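Local coordinates for membrane-associated lipoprotein (Ureaplasma parvum, PDB 3K63) that is of unknown function but is probably a lipid-anchored surface protein of the cell membrane, represented here by its lipoprotein-associated type-17 domain, at residues 79-84 and 98-103. Sequence-based numbering, arbitrary orientation.
Sequences LKLSLM and LEVSGF
The open end of a beta hairpin, formed by strands 79-87 and 93-100 of a three-stranded antiparallel sheet, brings 79-84 against 98-103. Leu79 and Val100 form one hydrogen-bonded pair, Leu79 N reaching Val100 O and Val100 N reaching Leu79 O, both at 2.9 Å and nearly straight on to the carbonyls. Leu81 and Leu98 form the next, Leu81 N lying 2.7 Å from Leu98 O and Leu98 N 2.9 Å from Leu81 O; both donors sit tilted from the carbonyl planes.

Leu79, Leu81 and Leu83 are buried on the face they share with Leu98 and Val100, so bulky apolar side chains suit it. Leu81 CD1 meets Val100 CG2 at 3.8 Å, crossing at about a right angle, while Leu83 CD1 lies diagonally against Leu98 CB at 3.9 Å. Past the strand, Gly102, whose phi of 102° suits a residue lacking a side chain, lets the chain turn. Phe103 then folds back, its CG anti to the carbonyl carbon (chi1 -66°), and Leu79 CD1 sits over one ring face in a CH-pi contact, 3.8 Å from the ring centroid. Both residues pack on Pro34 and Ile37 of helix 34-40.

On the other face Lys80 and Glu99 form the non-hydrogen-bonded pair. Lys80 NZ and Glu99 OE1 stay 4.8 Å apart, too far for a salt bridge; the ammonium group instead donates to Pro66 O, and the opposite charges may attract weakly.

Four backbone bonds set the register, while Leu79 and Phe103 join the hairpin's open end to helix 34-40 and long polar chains suit the more exposed face.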
loop_
_atom_site.group_PDB
_atom_site.type_symbol
_atom_site.label_atom_id
_atom_site.label_comp_id
_atom_site.label_asym_id
_atom_site.label_seq_id
_atom_site.Cartn_x
_atom_site.Cartn_y
_atom_site.Cartn_z
ATOM N N LEU A 79 6.062 -3.262 1.202
ATOM C CA LEU A 79 4.882 -3.788 0.527
ATOM C C LEU A 79 4.861 -3.232 -0.883
ATOM O O LEU A 79 5.446 -2.183 -1.164
ATOM C CB LEU A 79 3.595 -3.370 1.241
ATOM C CG LEU A 79 3.098 -4.128 2.472
ATOM C CD1 LEU A 79 2.037 -3.276 3.157
ATOM C CD2 LEU A 79 2.533 -5.485 2.094
ATOM N N LYS A 80 4.199 -3.952 -1.774
ATOM C CA LYS A 80 4.070 -3.544 -3.158
ATOM C C LYS A 80 2.591 -3.196 -3.275
ATOM O O LYS A 80 1.720 -4.058 -3.132
ATOM C CB LYS A 80 4.435 -4.727 -4.053
ATOM C CG LYS A 80 4.507 -4.405 -5.541
ATOM C CD LYS A 80 5.058 -5.557 -6.421
ATOM C CE LYS A 80 6.562 -5.737 -6.221
ATOM N NZ LYS A 80 7.155 -6.798 -7.099
ATOM N N LEU A 81 2.305 -1.921 -3.491
ATOM C CA LEU A 81 0.929 -1.457 -3.620
ATOM C C LEU A 81 0.453 -1.477 -5.068
ATOM O O LEU A 81 0.989 -0.775 -5.928
ATOM C CB LEU A 81 0.798 -0.039 -3.081
ATOM C CG LEU A 81 0.442 0.140 -1.611
ATOM C CD1 LEU A 81 1.553 -0.410 -0.749
ATOM C CD2 LEU A 81 0.201 1.631 -1.322
ATOM N N SER A 82 -0.556 -2.283 -5.344
ATOM C CA SER A 82 -1.084 -2.362 -6.690
ATOM C C SER A 82 -2.155 -1.272 -6.740
ATOM O O SER A 82 -3.158 -1.355 -6.031
ATOM C CB SER A 82 -1.687 -3.742 -6.924
ATOM O OG SER A 82 -2.110 -3.909 -8.260
ATOM N N LEU A 83 -1.935 -0.258 -7.579
ATOM C CA LEU A 83 -2.846 0.874 -7.691
ATOM C C LEU A 83 -3.681 0.971 -8.943
ATOM O O LEU A 83 -3.295 0.493 -10.014
ATOM C CB LEU A 83 -2.058 2.165 -7.587
ATOM C CG LEU A 83 -1.097 2.315 -6.417
ATOM C CD1 LEU A 83 -0.153 3.486 -6.692
ATOM C CD2 LEU A 83 -1.895 2.527 -5.145
HETATM N N MSE A 84 -4.844 1.592 -8.799
HETATM C CA MSE A 84 -5.705 1.833 -9.939
HETATM C C MSE A 84 -5.816 3.351 -9.958
HETATM O O MSE A 84 -6.266 3.956 -8.985
HETATM C CB MSE A 84 -7.082 1.219 -9.750
HETATM C CG MSE A 84 -7.980 1.435 -10.937
HETATM SE SE MSE A 84 -9.667 0.526 -10.839
HETATM C CE MSE A 84 -10.377 1.518 -9.328
ATOM N N LEU A 98 3.427 0.262 -6.984
ATOM C CA LEU A 98 4.312 1.186 -6.277
ATOM C C LEU A 98 4.869 0.506 -5.033
ATOM O O LEU A 98 4.109 0.032 -4.193
ATOM C CB LEU A 98 3.536 2.444 -5.872
ATOM C CG LEU A 98 4.149 3.406 -4.856
ATOM C CD1 LEU A 98 5.252 4.202 -5.490
ATOM C CD2 LEU A 98 3.080 4.340 -4.353
ATOM N N GLU A 99 6.188 0.468 -4.898
ATOM C CA GLU A 99 6.790 -0.178 -3.740
ATOM C C GLU A 99 7.044 0.790 -2.590
ATOM O O GLU A 99 7.800 1.743 -2.749
ATOM C CB GLU A 99 8.100 -0.840 -4.153
ATOM C CG GLU A 99 8.742 -1.671 -3.066
ATOM C CD GLU A 99 9.784 -2.616 -3.625
ATOM O OE1 GLU A 99 9.441 -3.390 -4.550
ATOM O OE2 GLU A 99 10.935 -2.582 -3.138
ATOM N N VAL A 100 6.426 0.556 -1.431
ATOM C CA VAL A 100 6.640 1.454 -0.303
ATOM C C VAL A 100 7.144 0.739 0.938
ATOM O O VAL A 100 6.778 -0.405 1.215
ATOM C CB VAL A 100 5.371 2.221 0.064
ATOM C CG1 VAL A 100 4.681 2.676 -1.196
ATOM C CG2 VAL A 100 4.464 1.366 0.898
ATOM N N SER A 101 7.990 1.434 1.687
ATOM C CA SER A 101 8.571 0.894 2.902
ATOM C C SER A 101 8.135 1.732 4.095
ATOM O O SER A 101 7.326 2.650 3.953
ATOM C CB SER A 101 10.085 0.914 2.786
ATOM O OG SER A 101 10.511 2.224 2.482
ATOM N N GLY A 102 8.661 1.408 5.273
ATOM C CA GLY A 102 8.302 2.166 6.456
ATOM C C GLY A 102 7.283 1.458 7.328
ATOM O O GLY A 102 6.748 2.044 8.283
ATOM N N PHE A 103 6.968 0.217 6.976
ATOM C CA PHE A 103 6.016 -0.551 7.760
ATOM C C PHE A 103 6.813 -1.265 8.844
ATOM O O PHE A 103 8.042 -1.357 8.767
ATOM C CB PHE A 103 5.310 -1.569 6.873
ATOM C CG PHE A 103 4.432 -0.953 5.829
ATOM C CD1 PHE A 103 3.181 -0.441 6.164
ATOM C CD2 PHE A 103 4.869 -0.848 4.511
ATOM C CE1 PHE A 103 2.381 0.171 5.199
ATOM C CE2 PHE A 103 4.071 -0.236 3.542
ATOM C CZ PHE A 103 2.828 0.273 3.887
#